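Local coordinates for protein 2-Keto-3-deoxy-(6-phospho-)gluconate aldolase (Thermoproteus tenax, PDB 2R91) that is an aldolase of the dihydrodipicolinate synthetase family, built on a TIM-barrel fold and forming a four-chain assembly, at residues Q51-L56 and I80-Y85. Residues are numbered along the deposited sequence; the frame is centred on the assembly and turned at random.
Sequences QEKMEL and IALAKY
Met54 lays its terminal methyl over one face of the Tyr85 ring: CE of Met54 sits 3.7 Å from the ring centroid, 11° off the ring normal, a CH-pi contact over the centre of the ring. The chain of Met54 runs extended as far as SD and then bends (chi3 64°), which turns the methyl onto the ring and leaves the sulfur behind it, with SD 4.9 Å from the centroid of Tyr85 in a more distant Met-aromatic contact. Nearer the backbone, CE2 of Tyr85 lies 3.9 Å from CB of Met54, so the ring also meets the root of that side chain. Leu82 fills the neighbouring position and divides its branches between two residues: its CD1 lies 3.9 Å from CG of Met54, while its CD2 packs 3.6 Å from CD of Lys53, where the two side chains cross at about a right angle. Beyond this apolar stem, the last bond of Lys53 turns and carries NZ away from segment 80-85 to a hydrogen bond with the carbonyl oxygen of Leu48. The hydroxyl of Tyr85 is hydrogen-bonded to Asp58, one turn farther along helix 50-63, which ties the far end of the ring to the same helix that supplies Met54. Helices 50-63 and 76-88 are successive outer helices of the TIM barrel, joined through strand 67-70; the axes of segments 51-56 and 80-85 run nearly parallel, 14° apart and 10.5 Å at closest approach. With no hydrogen bond between the two segments, their direct contact depends on dispersion and methyl-to-ring attraction, while the polar ends of Lys53 and Tyr85 are satisfied by residues beyond it.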
loop_
_atom_site.group_PDB
_atom_site.type_symbol
_atom_site.label_atom_id
_atom_site.label_comp_id
_atom_site.label_asym_id
_atom_site.label_seq_id
_atom_site.Cartn_x
_atom_site.Cartn_y
_atom_site.Cartn_z
ATOM N N GLN A 51 -21.666 5.728 -26.405
ATOM C CA GLN A 51 -22.595 6.696 -26.956
ATOM C C GLN A 51 -22.796 7.878 -26.031
ATOM O O GLN A 51 -22.927 9.024 -26.473
ATOM C CB GLN A 51 -23.929 6.045 -27.291
ATOM C CG GLN A 51 -23.834 5.055 -28.487
ATOM C CD GLN A 51 -25.132 4.276 -28.656
ATOM O OE1 GLN A 51 -26.227 4.828 -28.506
ATOM N NE2 GLN A 51 -25.016 3.015 -28.983
ATOM N N GLU A 52 -22.810 7.604 -24.730
ATOM C CA GLU A 52 -22.874 8.685 -23.739
ATOM C C GLU A 52 -21.659 9.615 -23.856
ATOM O O GLU A 52 -21.799 10.825 -23.801
ATOM C CB GLU A 52 -23.040 8.082 -22.330
ATOM C CG GLU A 52 -24.455 7.560 -22.092
ATOM C CD GLU A 52 -24.616 6.630 -20.881
ATOM O OE1 GLU A 52 -23.614 6.130 -20.312
ATOM O OE2 GLU A 52 -25.783 6.371 -20.510
ATOM N N LYS A 53 -20.471 9.062 -24.078
ATOM C CA LYS A 53 -19.289 9.896 -24.263
ATOM C C LYS A 53 -19.342 10.708 -25.560
ATOM O O LYS A 53 -18.832 11.835 -25.638
ATOM C CB LYS A 53 -18.018 9.053 -24.235
ATOM C CG LYS A 53 -17.713 8.382 -22.856
ATOM C CD LYS A 53 -16.248 7.923 -22.834
ATOM C CE LYS A 53 -15.872 7.317 -21.440
ATOM N NZ LYS A 53 -16.214 5.866 -21.374
ATOM N N MET A 54 -19.943 10.118 -26.594
ATOM C CA MET A 54 -20.195 10.870 -27.833
ATOM C C MET A 54 -21.158 12.009 -27.582
ATOM O O MET A 54 -20.954 13.089 -28.068
ATOM C CB MET A 54 -20.786 9.927 -28.890
ATOM C CG MET A 54 -19.804 8.841 -29.312
ATOM S SD MET A 54 -20.494 7.679 -30.530
ATOM C CE MET A 54 -20.767 8.818 -31.902
ATOM N N GLU A 55 -22.239 11.756 -26.849
ATOM C CA GLU A 55 -23.200 12.818 -26.542
ATOM C C GLU A 55 -22.528 13.937 -25.754
ATOM O O GLU A 55 -22.743 15.127 -25.978
ATOM C CB GLU A 55 -24.369 12.278 -25.733
ATOM C CG GLU A 55 -25.239 11.336 -26.517
ATOM C CD GLU A 55 -26.087 10.443 -25.632
ATOM O OE1 GLU A 55 -26.402 10.846 -24.507
ATOM O OE2 GLU A 55 -26.416 9.322 -26.045
ATOM N N LEU A 56 -21.690 13.535 -24.813
ATOM C CA LEU A 56 -20.985 14.477 -23.981
ATOM C C LEU A 56 -19.960 15.282 -24.802
ATOM O O LEU A 56 -19.838 16.495 -24.652
ATOM C CB LEU A 56 -20.364 13.662 -22.822
ATOM C CG LEU A 56 -19.557 14.373 -21.759
ATOM C CD1 LEU A 56 -20.509 15.342 -20.965
ATOM C CD2 LEU A 56 -18.937 13.295 -20.846
ATOM N N ILE A 80 -10.340 4.141 -29.549
ATOM C CA ILE A 80 -9.971 4.611 -30.899
ATOM C C ILE A 80 -11.132 5.289 -31.627
ATOM O O ILE A 80 -10.982 6.365 -32.184
ATOM C CB ILE A 80 -9.442 3.441 -31.744
ATOM C CG1 ILE A 80 -8.065 2.983 -31.220
ATOM C CG2 ILE A 80 -9.350 3.823 -33.213
ATOM C CD1 ILE A 80 -7.761 1.561 -31.613
ATOM N N ALA A 81 -12.291 4.660 -31.632
ATOM C CA ALA A 81 -13.449 5.235 -32.305
ATOM C C ALA A 81 -13.816 6.603 -31.715
ATOM O O ALA A 81 -14.132 7.546 -32.448
ATOM C CB ALA A 81 -14.639 4.292 -32.208
ATOM N N LEU A 82 -13.826 6.716 -30.383
ATOM C CA LEU A 82 -14.223 7.971 -29.777
ATOM C C LEU A 82 -13.146 9.026 -30.007
ATOM O O LEU A 82 -13.440 10.198 -30.191
ATOM C CB LEU A 82 -14.470 7.805 -28.266
ATOM C CG LEU A 82 -14.824 9.088 -27.519
ATOM C CD1 LEU A 82 -16.181 9.595 -28.004
ATOM C CD2 LEU A 82 -14.847 8.901 -25.955
ATOM N N ALA A 83 -11.894 8.628 -29.966
ATOM C CA ALA A 83 -10.827 9.613 -30.251
ATOM C C ALA A 83 -11.010 10.250 -31.634
ATOM O O ALA A 83 -10.872 11.470 -31.803
ATOM C CB ALA A 83 -9.439 8.971 -30.133
ATOM N N LYS A 84 -11.334 9.422 -32.636
ATOM C CA LYS A 84 -11.561 9.969 -33.984
ATOM C C LYS A 84 -12.783 10.885 -33.990
ATOM O O LYS A 84 -12.756 11.953 -34.600
ATOM C CB LYS A 84 -11.721 8.837 -35.025
ATOM C CG LYS A 84 -10.540 7.914 -35.165
ATOM C CD LYS A 84 -10.829 6.818 -36.205
ATOM C CE LYS A 84 -9.697 5.818 -36.329
ATOM N NZ LYS A 84 -10.099 4.363 -36.750
ATOM N N TYR A 85 -13.852 10.476 -33.305
ATOM C CA TYR A 85 -15.061 11.292 -33.186
ATOM C C TYR A 85 -14.783 12.655 -32.539
ATOM O O TYR A 85 -15.214 13.715 -33.044
ATOM C CB TYR A 85 -16.128 10.556 -32.368
ATOM C CG TYR A 85 -17.477 11.242 -32.371
ATOM C CD1 TYR A 85 -18.271 11.247 -33.538
ATOM C CD2 TYR A 85 -17.956 11.908 -31.244
ATOM C CE1 TYR A 85 -19.478 11.884 -33.581
ATOM C CE2 TYR A 85 -19.190 12.539 -31.266
ATOM C CZ TYR A 85 -19.947 12.512 -32.455
ATOM O OH TYR A 85 -21.160 13.112 -32.521
#